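Local coordinates for kinesin-like protein (Caenorhabditis elegans, PDB 5X3E) that probably converts ATP hydrolysis into force on microtubules, as a kinesin-6 motor whose motor domain is captured here in its nucleotide-free state, at residues G92-F97 against L142-D147; V102-N107 against K404-I409; T197-E202 against S266-L271. All coordinates share one frame; numbering follows the deposited sequence.

Contact 1 (G92-F97 against L142-D147); sequences GQATVF and LPRTLD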
ATOM      1  N   GLY A  92      -9.474   2.967  17.812  1.00 56.50           N
ATOM      2  CA  GLY A  92      -8.083   3.370  17.760  1.00 65.58           C
ATOM      3  C   GLY A  92      -7.292   2.664  16.661  1.00 65.77           C
ATOM      4  O   GLY A  92      -7.822   1.893  15.863  1.00 57.24           O
ATOM      5  N   GLN A  93      -5.988   2.952  16.637  1.00 64.41           N
ATOM      6  CA  GLN A  93      -5.121   2.429  15.582  1.00 49.73           C
ATOM      7  C   GLN A  93      -5.104   0.907  15.586  1.00 61.48           C
ATOM      8  O   GLN A  93      -5.203   0.268  14.530  1.00 70.83           O
ATOM      9  CB  GLN A  93      -3.701   2.964  15.761  1.00 48.97           C
ATOM     10  CG  GLN A  93      -3.572   4.469  15.714  1.00 51.73           C
ATOM     11  CD  GLN A  93      -3.720   5.029  14.321  1.00 57.45           C
ATOM     12  OE1 GLN A  93      -4.783   4.941  13.707  1.00 62.67           O
ATOM     13  NE2 GLN A  93      -2.644   5.608  13.809  1.00 62.18           N
ATOM     14  N   ALA A  94      -4.953   0.308  16.769  1.00 62.17           N
ATOM     15  CA  ALA A  94      -4.890  -1.146  16.871  1.00 53.86           C
ATOM     16  C   ALA A  94      -6.154  -1.793  16.320  1.00 53.05           C
ATOM     17  O   ALA A  94      -6.087  -2.835  15.658  1.00 58.07           O
ATOM     18  CB  ALA A  94      -4.667  -1.555  18.325  1.00 55.44           C
ATOM     19  N   THR A  95      -7.317  -1.192  16.581  1.00 54.71           N
ATOM     20  CA  THR A  95      -8.561  -1.754  16.064  1.00 61.75           C
ATOM     21  C   THR A  95      -8.625  -1.646  14.548  1.00 61.60           C
ATOM     22  O   THR A  95      -9.013  -2.603  13.866  1.00 54.06           O
ATOM     23  CB  THR A  95      -9.766  -1.064  16.707  1.00 59.39           C
ATOM     24  OG1 THR A  95      -9.770  -1.319  18.118  1.00 79.76           O
ATOM     25  CG2 THR A  95     -11.061  -1.578  16.103  1.00 56.08           C
ATOM     26  N   VAL A  96      -8.247  -0.486  14.005  1.00 70.09           N
ATOM     27  CA  VAL A  96      -8.186  -0.322  12.556  1.00 54.12           C
ATOM     28  C   VAL A  96      -7.232  -1.341  11.946  1.00 51.38           C
ATOM     29  O   VAL A  96      -7.583  -2.054  11.003  1.00 55.71           O
ATOM     30  CB  VAL A  96      -7.776   1.114  12.190  1.00 51.03           C
ATOM     31  CG1 VAL A  96      -7.490   1.218  10.693  1.00 56.06           C
ATOM     32  CG2 VAL A  96      -8.865   2.081  12.581  1.00 51.40           C
ATOM     33  N   PHE A  97      -6.023  -1.443  12.503  1.00 47.19           N
ATOM     34  CA  PHE A  97      -4.993  -2.302  11.923  1.00 45.27           C
ATOM     35  C   PHE A  97      -5.456  -3.755  11.820  1.00 57.84           C
ATOM     36  O   PHE A  97      -5.275  -4.400  10.780  1.00 68.75           O
ATOM     37  CB  PHE A  97      -3.713  -2.203  12.752  1.00 45.75           C
ATOM     38  CG  PHE A  97      -2.695  -3.245  12.415  1.00 52.69           C
ATOM     39  CD1 PHE A  97      -2.039  -3.219  11.194  1.00 48.22           C
ATOM     40  CD2 PHE A  97      -2.396  -4.256  13.313  1.00 50.07           C
ATOM     41  CE1 PHE A  97      -1.098  -4.183  10.876  1.00 57.00           C
ATOM     42  CE2 PHE A  97      -1.458  -5.220  13.004  1.00 47.63           C
ATOM     43  CZ  PHE A  97      -0.806  -5.184  11.785  1.00 58.53           C
ATOM     44  N   LEU A 142       1.010   1.144   8.357  1.00 40.73           N
ATOM     45  CA  LEU A 142       2.241   0.737   7.688  1.00 63.70           C
ATOM     46  C   LEU A 142       3.279   0.204   8.666  1.00 52.58           C
ATOM     47  O   LEU A 142       3.750  -0.930   8.467  1.00 42.49           O
ATOM     48  CB  LEU A 142       2.764   1.901   6.839  1.00 59.44           C
ATOM     49  CG  LEU A 142       3.976   1.691   5.943  1.00 60.52           C
ATOM     50  CD1 LEU A 142       3.823   2.576   4.712  1.00 82.81           C
ATOM     51  CD2 LEU A 142       5.262   2.013   6.685  1.00 53.08           C
ATOM     52  N   PRO A 143       3.665   0.921   9.731  1.00 40.16           N
ATOM     53  CA  PRO A 143       4.672   0.347  10.640  1.00 43.82           C
ATOM     54  C   PRO A 143       4.187  -0.907  11.342  1.00 49.40           C
ATOM     55  O   PRO A 143       4.966  -1.855  11.509  1.00 45.96           O
ATOM     56  CB  PRO A 143       4.947   1.488  11.628  1.00 42.95           C
ATOM     57  CG  PRO A 143       4.452   2.723  10.947  1.00 40.85           C
ATOM     58  CD  PRO A 143       3.272   2.276  10.160  1.00 42.54           C
ATOM     59  N   ARG A 144       2.910  -0.948  11.741  1.00 39.88           N
ATOM     60  CA  ARG A 144       2.370  -2.158  12.355  1.00 42.31           C
ATOM     61  C   ARG A 144       2.417  -3.329  11.385  1.00 44.84           C
ATOM     62  O   ARG A 144       2.726  -4.461  11.781  1.00 49.30           O
ATOM     63  CB  ARG A 144       0.939  -1.920  12.838  1.00 59.79           C
ATOM     64  CG  ARG A 144       0.811  -0.866  13.925  1.00 62.04           C
ATOM     65  CD  ARG A 144      -0.638  -0.685  14.341  1.00 58.90           C
ATOM     66  NE  ARG A 144      -0.803   0.468  15.220  1.00 64.95           N
ATOM     67  CZ  ARG A 144      -0.806   0.396  16.547  1.00 63.44           C
ATOM     68  NH1 ARG A 144      -0.667  -0.779  17.146  1.00 53.55           N
ATOM     69  NH2 ARG A 144      -0.955   1.497  17.273  1.00 58.29           N
ATOM     70  N   THR A 145       2.081  -3.083  10.116  1.00 59.75           N
ATOM     71  CA  THR A 145       2.183  -4.130   9.106  1.00 48.46           C
ATOM     72  C   THR A 145       3.618  -4.629   8.982  1.00 46.19           C
ATOM     73  O   THR A 145       3.866  -5.840   8.953  1.00 44.13           O
ATOM     74  CB  THR A 145       1.666  -3.623   7.760  1.00 46.60           C
ATOM     75  OG1 THR A 145       0.262  -3.361   7.852  1.00 51.74           O
ATOM     76  CG2 THR A 145       1.900  -4.673   6.692  1.00 40.61           C
ATOM     77  N   LEU A 146       4.583  -3.708   8.903  1.00 44.27           N
ATOM     78  CA  LEU A 146       5.983  -4.119   8.854  1.00 43.11           C
ATOM     79  C   LEU A 146       6.366  -4.923  10.088  1.00 48.87           C
ATOM     80  O   LEU A 146       7.073  -5.934   9.983  1.00 64.43           O
ATOM     81  CB  LEU A 146       6.893  -2.899   8.721  1.00 45.58           C
ATOM     82  CG  LEU A 146       6.857  -2.119   7.408  1.00 39.78           C
ATOM     83  CD1 LEU A 146       7.596  -0.789   7.570  1.00 34.53           C
ATOM     84  CD2 LEU A 146       7.452  -2.960   6.275  1.00 32.53           C
ATOM     85  N   ASP A 147       5.925  -4.477  11.268  1.00 47.80           N
ATOM     86  CA  ASP A 147       6.188  -5.217  12.501  1.00 44.91           C
ATOM     87  C   ASP A 147       5.655  -6.639  12.412  1.00 44.90           C
ATOM     88  O   ASP A 147       6.388  -7.609  12.634  1.00 49.93           O
ATOM     89  CB  ASP A 147       5.551  -4.495  13.691  1.00 51.49           C
ATOM     90  CG  ASP A 147       6.337  -3.281  14.134  1.00 59.74           C
ATOM     91  OD1 ASP A 147       7.576  -3.276  13.973  1.00 57.51           O
ATOM     92  OD2 ASP A 147       5.708  -2.334  14.655  1.00 73.54           O
TER
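Phe97 swings CG anti to its backbone N (chi1 168°), sending its ring across to helix 142-147; Arg144 in return starts with CG anti to its carbonyl carbon and runs extended from CG to NE, back to the first turn of the partner helix. Arg144 CB thereby sits over the middle of one ring face, 3.6 Å from the Phe97 centroid, a CH-pi contact made by the aliphatic root of a charged residue. Farther along, Arg144 CD lies 3.8 Å from Phe97 CB. Thr145 takes the ring edge, its OG1 in the ring plane 3.4 Å from Phe97 CE1, while its hydroxyl also bonds to Leu141 O. The guanidinium spreads one face over the Gln93-Ala94 peptide, with Arg144 CZ 4.2 Å from Ala94 N, where Ala94 adds only a methyl beside Arg144 NH1. These long side chains bridge two helices of the motor core that cross at -63°. No hydrogen bond joins the two segments: packing and the CH-pi contact join them directly, while Arg144 spends its N-H groups on Thr139 O, Glu136 O and Glu202, which probably fixes its rotation and keeps its charge balanced.

Contact 2 (V102-N107 against K404-I409); sequences VDLILN and KIRMVI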
ATOM      1  N   VAL A 102      -4.696  -7.363   8.893  1.00 50.57           N
ATOM      2  CA  VAL A 102      -4.253  -8.690   9.321  1.00 41.68           C
ATOM      3  C   VAL A 102      -4.554  -9.726   8.246  1.00 47.16           C
ATOM      4  O   VAL A 102      -3.735 -10.615   7.974  1.00 63.66           O
ATOM      5  CB  VAL A 102      -4.883  -9.061  10.680  1.00 51.02           C
ATOM      6  CG1 VAL A 102      -4.809 -10.563  10.928  1.00 41.08           C
ATOM      7  CG2 VAL A 102      -4.174  -8.325  11.802  1.00 42.22           C
ATOM      8  N   ASP A 103      -5.718  -9.624   7.598  1.00 50.38           N
ATOM      9  CA  ASP A 103      -6.046 -10.585   6.547  1.00 53.00           C
ATOM     10  C   ASP A 103      -5.193 -10.371   5.299  1.00 59.22           C
ATOM     11  O   ASP A 103      -4.975 -11.314   4.531  1.00 60.58           O
ATOM     12  CB  ASP A 103      -7.539 -10.516   6.203  1.00 43.94           C
ATOM     13  CG  ASP A 103      -7.948  -9.183   5.595  1.00 51.13           C
ATOM     14  OD1 ASP A 103      -8.971  -9.147   4.879  1.00 60.93           O
ATOM     15  OD2 ASP A 103      -7.242  -8.176   5.818  1.00 55.52           O
ATOM     16  N   LEU A 104      -4.708  -9.148   5.074  1.00 54.66           N
ATOM     17  CA  LEU A 104      -3.788  -8.928   3.962  1.00 45.62           C
ATOM     18  C   LEU A 104      -2.429  -9.546   4.253  1.00 48.18           C
ATOM     19  O   LEU A 104      -1.794 -10.113   3.356  1.00 45.94           O
ATOM     20  CB  LEU A 104      -3.642  -7.433   3.671  1.00 43.42           C
ATOM     21  CG  LEU A 104      -4.942  -6.644   3.508  1.00 40.75           C
ATOM     22  CD1 LEU A 104      -4.663  -5.218   3.041  1.00 40.77           C
ATOM     23  CD2 LEU A 104      -5.908  -7.365   2.573  1.00 43.25           C
ATOM     24  N   ILE A 105      -1.962  -9.444   5.500  1.00 54.81           N
ATOM     25  CA  ILE A 105      -0.700 -10.086   5.859  1.00 50.32           C
ATOM     26  C   ILE A 105      -0.833 -11.600   5.782  1.00 52.40           C
ATOM     27  O   ILE A 105       0.075 -12.292   5.310  1.00 47.40           O
ATOM     28  CB  ILE A 105      -0.236  -9.637   7.250  1.00 46.69           C
ATOM     29  CG1 ILE A 105      -0.024  -8.120   7.285  1.00 40.84           C
ATOM     30  CG2 ILE A 105       1.035 -10.375   7.621  1.00 33.74           C
ATOM     31  CD1 ILE A 105       0.188  -7.573   8.694  1.00 42.42           C
ATOM     32  N   LEU A 106      -1.970 -12.138   6.229  1.00 42.67           N
ATOM     33  CA  LEU A 106      -2.207 -13.566   6.064  1.00 47.34           C
ATOM     34  C   LEU A 106      -2.176 -13.950   4.589  1.00 52.27           C
ATOM     35  O   LEU A 106      -1.662 -15.016   4.227  1.00 50.97           O
ATOM     36  CB  LEU A 106      -3.538 -13.958   6.706  1.00 43.94           C
ATOM     37  CG  LEU A 106      -3.587 -13.854   8.233  1.00 64.52           C
ATOM     38  CD1 LEU A 106      -4.996 -14.110   8.755  1.00 59.43           C
ATOM     39  CD2 LEU A 106      -2.588 -14.807   8.873  1.00 68.70           C
ATOM     40  N   ASN A 107      -2.724 -13.092   3.723  1.00 57.00           N
ATOM     41  CA  ASN A 107      -2.593 -13.305   2.284  1.00 52.30           C
ATOM     42  C   ASN A 107      -1.128 -13.357   1.868  1.00 42.55           C
ATOM     43  O   ASN A 107      -0.705 -14.276   1.155  1.00 41.43           O
ATOM     44  CB  ASN A 107      -3.324 -12.199   1.521  1.00 54.20           C
ATOM     45  CG  ASN A 107      -4.710 -12.612   1.086  1.00 86.28           C
ATOM     46  OD1 ASN A 107      -4.962 -13.783   0.800  1.00108.50           O
ATOM     47  ND2 ASN A 107      -5.622 -11.651   1.030  1.00 98.94           N
ATOM     48  N   LYS A 404      -6.222  -9.199  -3.378  1.00 63.45           N
ATOM     49  CA  LYS A 404      -7.220  -8.639  -2.476  1.00 64.03           C
ATOM     50  C   LYS A 404      -7.057  -7.130  -2.376  1.00 57.61           C
ATOM     51  O   LYS A 404      -5.946  -6.639  -2.149  1.00 60.14           O
ATOM     52  CB  LYS A 404      -7.107  -9.280  -1.087  1.00 54.80           C
ATOM     53  CG  LYS A 404      -7.980  -8.648  -0.025  1.00 73.85           C
ATOM     54  CD  LYS A 404      -9.444  -9.015  -0.187  1.00 85.11           C
ATOM     55  CE  LYS A 404     -10.253  -8.504   0.998  1.00 83.59           C
ATOM     56  NZ  LYS A 404     -11.668  -8.958   0.969  1.00 88.36           N
ATOM     57  N   ILE A 405      -8.153  -6.397  -2.558  1.00 51.11           N
ATOM     58  CA  ILE A 405      -8.156  -4.940  -2.492  1.00 52.93           C
ATOM     59  C   ILE A 405      -9.019  -4.513  -1.314  1.00 51.17           C
ATOM     60  O   ILE A 405     -10.165  -4.962  -1.180  1.00 59.35           O
ATOM     61  CB  ILE A 405      -8.677  -4.301  -3.794  1.00 54.38           C
ATOM     62  CG1 ILE A 405      -7.896  -4.794  -5.006  1.00 56.21           C
ATOM     63  CG2 ILE A 405      -8.608  -2.780  -3.710  1.00 52.48           C
ATOM     64  CD1 ILE A 405      -8.391  -4.182  -6.301  1.00 51.30           C
ATOM     65  N   ARG A 406      -8.475  -3.654  -0.457  1.00 47.01           N
ATOM     66  CA  ARG A 406      -9.267  -3.000   0.579  1.00 55.91           C
ATOM     67  C   ARG A 406      -9.033  -1.500   0.503  1.00 53.81           C
ATOM     68  O   ARG A 406      -7.884  -1.045   0.504  1.00 51.38           O
ATOM     69  CB  ARG A 406      -8.923  -3.520   1.985  1.00 41.59           C
ATOM     70  CG  ARG A 406      -9.633  -2.753   3.099  1.00 44.60           C
ATOM     71  CD  ARG A 406      -9.621  -3.479   4.451  1.00 54.08           C
ATOM     72  NE  ARG A 406     -10.302  -4.772   4.411  1.00 53.49           N
ATOM     73  CZ  ARG A 406      -9.692  -5.945   4.552  1.00 54.41           C
ATOM     74  NH1 ARG A 406      -8.382  -5.996   4.756  1.00 54.86           N
ATOM     75  NH2 ARG A 406     -10.390  -7.071   4.498  1.00 49.22           N
ATOM     76  N   MET A 407     -10.119  -0.736   0.469  1.00 51.73           N
ATOM     77  CA  MET A 407     -10.045   0.716   0.444  1.00 55.42           C
ATOM     78  C   MET A 407     -10.553   1.274   1.766  1.00 56.52           C
ATOM     79  O   MET A 407     -11.615   0.870   2.258  1.00 59.48           O
ATOM     80  CB  MET A 407     -10.852   1.290  -0.724  1.00 64.62           C
ATOM     81  CG  MET A 407     -10.837   2.810  -0.779  1.00 80.00           C
ATOM     82  SD  MET A 407     -10.846   3.449  -2.465  1.00 88.57           S
ATOM     83  CE  MET A 407     -11.819   2.187  -3.279  1.00 94.38           C
ATOM     84  N   VAL A 408      -9.781   2.186   2.342  1.00 51.43           N
ATOM     85  CA  VAL A 408     -10.120   2.849   3.594  1.00 56.72           C
ATOM     86  C   VAL A 408     -10.476   4.292   3.263  1.00 64.52           C
ATOM     87  O   VAL A 408      -9.594   5.101   2.947  1.00 62.99           O
ATOM     88  CB  VAL A 408      -8.971   2.778   4.605  1.00 46.70           C
ATOM     89  CG1 VAL A 408      -9.353   3.498   5.882  1.00 46.79           C
ATOM     90  CG2 VAL A 408      -8.602   1.331   4.882  1.00 43.31           C
ATOM     91  N   ILE A 409     -11.766   4.612   3.310  1.00 62.81           N
ATOM     92  CA  ILE A 409     -12.245   5.968   3.069  1.00 64.88           C
ATOM     93  C   ILE A 409     -12.172   6.736   4.381  1.00 61.84           C
ATOM     94  O   ILE A 409     -12.929   6.463   5.314  1.00 71.92           O
ATOM     95  CB  ILE A 409     -13.672   5.972   2.509  1.00 68.02           C
ATOM     96  CG1 ILE A 409     -13.753   5.120   1.246  1.00 68.58           C
ATOM     97  CG2 ILE A 409     -14.122   7.394   2.213  1.00 76.64           C
ATOM     98  CD1 ILE A 409     -12.906   5.637   0.124  1.00 71.23           C
TER
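Arg406 and Asp103 present their flat groups edge to edge, guanidinium and carboxylate nearly coplanar at 27°. The arginine grips end-on, one nitrogen to each oxygen: Arg406 NH2 reaches Asp103 OD1 at 2.5 Å, in the guanidinium plane and on the syn side of the oxygen though out of the carboxylate plane, and NH1 reaches the syn lone pair of Asp103 OD2 at 2.7 Å. Leu104 comes in obliquely beside this pair, its CD2 3.6 Å from Arg406 NH1. Asp103 has CG between the backbone N and the carbonyl carbon (chi1 65°), which directs the acid at the strand; Arg406 bends at chi3 to meet it. The bridge ties helix 93-109 to the central sheet of the kinesin motor domain, a P-loop NTPase fold, in which strand 404-411 lies between the parallel strands 37-42 and 114-119. Helix and strand run almost antiparallel, their axes 9.9 Å apart at closest. Arginine suits this buried place because it has donors for several acceptors: NE also pairs with Glu37 and NH1 with Thr100 O. Lys404 adds an aliphatic stem, CG resting 3.6 Å from Leu104 CD2 as the two side chains cross at about a right angle. Lys404 NZ bonds to Ser35 O and lies 4.8 Å from Asp103 OD1, where opposite charges would attract without touching.

Contact 3 (T197-E202 against S266-L271); sequences TDRYCE and SSEEAL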
ATOM      1  N   THR A 197      15.526   5.415  16.643  1.00123.43           N
ATOM      2  CA  THR A 197      14.091   5.149  16.724  1.00118.81           C
ATOM      3  C   THR A 197      13.732   4.489  18.046  1.00123.66           C
ATOM      4  O   THR A 197      13.905   3.278  18.213  1.00114.91           O
ATOM      5  CB  THR A 197      13.635   4.267  15.570  1.00109.32           C
ATOM      6  OG1 THR A 197      14.440   3.084  15.545  1.00113.21           O
ATOM      7  CG2 THR A 197      13.737   5.010  14.250  1.00105.88           C
ATOM      8  N   ASP A 198      13.297   5.299  19.010  1.00121.66           N
ATOM      9  CA  ASP A 198      12.499   4.811  20.130  1.00110.82           C
ATOM     10  C   ASP A 198      11.057   4.883  19.649  1.00112.18           C
ATOM     11  O   ASP A 198      10.516   5.976  19.460  1.00126.89           O
ATOM     12  CB  ASP A 198      12.705   5.638  21.395  1.00120.84           C
ATOM     13  CG  ASP A 198      14.162   5.771  21.778  1.00136.04           C
ATOM     14  OD1 ASP A 198      14.884   4.751  21.741  1.00141.66           O
ATOM     15  OD2 ASP A 198      14.582   6.895  22.130  1.00138.53           O
ATOM     16  N   ARG A 199      10.447   3.729  19.406  1.00 89.56           N
ATOM     17  CA  ARG A 199       9.158   3.704  18.735  1.00 80.88           C
ATOM     18  C   ARG A 199       8.349   2.520  19.228  1.00 87.54           C
ATOM     19  O   ARG A 199       8.907   1.504  19.650  1.00 81.81           O
ATOM     20  CB  ARG A 199       9.324   3.639  17.211  1.00 73.39           C
ATOM     21  CG  ARG A 199       9.984   2.356  16.711  1.00 66.23           C
ATOM     22  CD  ARG A 199       9.772   2.136  15.219  1.00 68.86           C
ATOM     23  NE  ARG A 199      10.044   0.747  14.861  1.00 80.90           N
ATOM     24  CZ  ARG A 199       9.113  -0.178  14.660  1.00 86.24           C
ATOM     25  NH1 ARG A 199       7.826   0.130  14.768  1.00 77.63           N
ATOM     26  NH2 ARG A 199       9.473  -1.415  14.344  1.00 91.81           N
ATOM     27  N   TYR A 200       7.027   2.669  19.188  1.00 86.58           N
ATOM     28  CA  TYR A 200       6.156   1.542  19.483  1.00 84.80           C
ATOM     29  C   TYR A 200       6.346   0.448  18.440  1.00 65.87           C
ATOM     30  O   TYR A 200       6.538   0.729  17.253  1.00 96.16           O
ATOM     31  CB  TYR A 200       4.694   1.991  19.525  1.00 82.40           C
ATOM     32  CG  TYR A 200       3.724   0.839  19.664  1.00 89.04           C
ATOM     33  CD1 TYR A 200       3.420   0.314  20.913  1.00 76.61           C
ATOM     34  CD2 TYR A 200       3.110   0.282  18.548  1.00 66.32           C
ATOM     35  CE1 TYR A 200       2.539  -0.738  21.045  1.00 74.13           C
ATOM     36  CE2 TYR A 200       2.226  -0.773  18.673  1.00 65.86           C
ATOM     37  CZ  TYR A 200       1.943  -1.277  19.925  1.00 73.41           C
ATOM     38  OH  TYR A 200       1.063  -2.323  20.067  1.00 90.78           O
ATOM     39  N   CYS A 201       6.281  -0.806  18.889  1.00 68.57           N
ATOM     40  CA  CYS A 201       6.443  -1.972  18.028  1.00 68.51           C
ATOM     41  C   CYS A 201       5.300  -2.946  18.272  1.00 59.65           C
ATOM     42  O   CYS A 201       5.028  -3.312  19.421  1.00 77.03           O
ATOM     43  CB  CYS A 201       7.788  -2.667  18.285  1.00 76.98           C
ATOM     44  SG  CYS A 201       9.223  -1.577  18.169  1.00109.35           S
ATOM     45  N   GLU A 202       4.635  -3.368  17.203  1.00 56.21           N
ATOM     46  CA  GLU A 202       3.594  -4.379  17.334  1.00 68.43           C
ATOM     47  C   GLU A 202       4.215  -5.728  17.667  1.00 70.48           C
ATOM     48  O   GLU A 202       5.192  -6.147  17.039  1.00 58.99           O
ATOM     49  CB  GLU A 202       2.776  -4.485  16.049  1.00 54.72           C
ATOM     50  CG  GLU A 202       1.546  -3.603  16.025  1.00 75.87           C
ATOM     51  CD  GLU A 202       0.433  -4.130  16.903  1.00 87.75           C
ATOM     52  OE1 GLU A 202       0.532  -5.289  17.354  1.00103.62           O
ATOM     53  OE2 GLU A 202      -0.533  -3.378  17.153  1.00 83.44           O
ATOM     54  N   SER A 266      14.724  -6.043   8.793  1.00 53.40           N
ATOM     55  CA  SER A 266      13.907  -5.871   9.984  1.00 46.50           C
ATOM     56  C   SER A 266      12.870  -4.781   9.750  1.00 44.00           C
ATOM     57  O   SER A 266      13.010  -3.939   8.857  1.00 58.14           O
ATOM     58  CB  SER A 266      14.774  -5.541  11.205  1.00 49.50           C
ATOM     59  OG  SER A 266      15.337  -4.245  11.104  1.00 50.82           O
ATOM     60  N   SER A 267      11.817  -4.821  10.576  1.00 53.07           N
ATOM     61  CA  SER A 267      10.812  -3.762  10.581  1.00 62.06           C
ATOM     62  C   SER A 267      11.477  -2.410  10.764  1.00 63.28           C
ATOM     63  O   SER A 267      11.108  -1.421  10.116  1.00 51.95           O
ATOM     64  CB  SER A 267       9.798  -4.017  11.698  1.00 58.60           C
ATOM     65  OG  SER A 267       8.699  -3.135  11.604  1.00 83.36           O
ATOM     66  N   GLU A 268      12.478  -2.362  11.642  1.00 59.23           N
ATOM     67  CA  GLU A 268      13.246  -1.146  11.867  1.00 52.64           C
ATOM     68  C   GLU A 268      13.950  -0.673  10.603  1.00 63.11           C
ATOM     69  O   GLU A 268      13.853   0.501  10.231  1.00 67.13           O
ATOM     70  CB  GLU A 268      14.260  -1.405  12.980  1.00 64.59           C
ATOM     71  CG  GLU A 268      15.114  -0.218  13.301  1.00 93.22           C
ATOM     72  CD  GLU A 268      14.308   0.973  13.746  1.00112.25           C
ATOM     73  OE1 GLU A 268      13.241   0.797  14.375  1.00123.09           O
ATOM     74  OE2 GLU A 268      14.748   2.106  13.462  1.00117.16           O
ATOM     75  N   GLU A 269      14.652  -1.578   9.918  1.00 53.07           N
ATOM     76  CA  GLU A 269      15.362  -1.188   8.705  1.00 56.46           C
ATOM     77  C   GLU A 269      14.389  -0.747   7.617  1.00 61.02           C
ATOM     78  O   GLU A 269      14.666   0.203   6.875  1.00 69.57           O
ATOM     79  CB  GLU A 269      16.250  -2.339   8.228  1.00 57.60           C
ATOM     80  CG  GLU A 269      17.074  -2.029   6.999  1.00 73.66           C
ATOM     81  CD  GLU A 269      18.217  -3.006   6.805  1.00 89.33           C
ATOM     82  OE1 GLU A 269      19.360  -2.549   6.585  1.00100.18           O
ATOM     83  OE2 GLU A 269      17.973  -4.229   6.881  1.00 79.32           O
ATOM     84  N   ALA A 270      13.239  -1.421   7.516  1.00 58.15           N
ATOM     85  CA  ALA A 270      12.243  -1.057   6.513  1.00 53.71           C
ATOM     86  C   ALA A 270      11.710   0.346   6.756  1.00 49.75           C
ATOM     87  O   ALA A 270      11.477   1.106   5.809  1.00 57.95           O
ATOM     88  CB  ALA A 270      11.098  -2.072   6.516  1.00 46.01           C
ATOM     89  N   LEU A 271      11.502   0.700   8.023  1.00 58.47           N
ATOM     90  CA  LEU A 271      11.043   2.042   8.355  1.00 42.63           C
ATOM     91  C   LEU A 271      12.103   3.091   8.060  1.00 47.65           C
ATOM     92  O   LEU A 271      11.758   4.223   7.705  1.00 57.21           O
ATOM     93  CB  LEU A 271      10.633   2.103   9.822  1.00 46.43           C
ATOM     94  CG  LEU A 271       9.242   1.546  10.109  1.00 58.89           C
ATOM     95  CD1 LEU A 271       9.024   1.387  11.605  1.00 55.18           C
ATOM     96  CD2 LEU A 271       8.193   2.463   9.505  1.00 48.55           C
TER
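Arg199 reaches over the first turn of helix 267-281, meeting Glu268, Leu271 and Ser267 in passing. From CB, where chi1 of 65° sets CG between the backbone N and the carbonyl carbon, the chain runs extended to NE. Arg199 CD is the first atom to touch the helix, 3.8 Å from Leu271 CD1. Arg199 NE then donates to Glu268 OE1 at 3.2 Å, a salt bridge in the guanidinium plane that meets the oxygen nearly in line with its C-O bond. At CZ the flat group is sandwiched: Leu271 CD1 covers the centre of one face, 3.4 Å from Arg199 CZ, and Cys201 SG lies over the opposite face, 3.7 Å above the plane. Arg199 NH2, at the tip, comes within 3.3 Å of Ser267 OG, but its strong partner is Asp147, which is also hydrogen-bonded to Ser267 OG. Glu268 is bent at chi2 (60°), which brings its carboxylate round to Arg199; Thr197 OG1 also lies beside it, in a position too close to be trusted. Ser266 OG caps the helix by accepting from Glu269 N at 3.0 Å, and in kinesins a helix of this kind leads on to switch I. With an alanine in place of Arg199, Glu268 and Asp147 would probably lose their shared positive mate and the methyl of Leu271 its flat cover. The first turn of the helix would probably suit an acid such as Glu268, which Arg199 matches, so the loop is probably fastened to the helix by charge on the edges of one plane and by nonpolar packing on its faces.

Overall arrangement
Following the chain, 92-97 comes first and 102-107 shortly after it on the same helix, 93-109. Contact 1 closes a loop of 44 residues when 142-147 arrives, whereas 102-107 waits 296 residues for strand 404-411, so contacts 1 and 2 cross. Contact 3 opens after contact 1 has closed, spans 63 residues, and is nested within the loop of contact 2. Contacts 1 and 2 pack together through Thr145 and Ile105. Contact 1 also meets contact 3, through Arg144 with Glu202 and Asp147 with Ser267. Contacts 2 and 3, with centres 21 Å apart, do not touch: helix 141-152 links the sheet-covering helix 93-109 to helix 267-281.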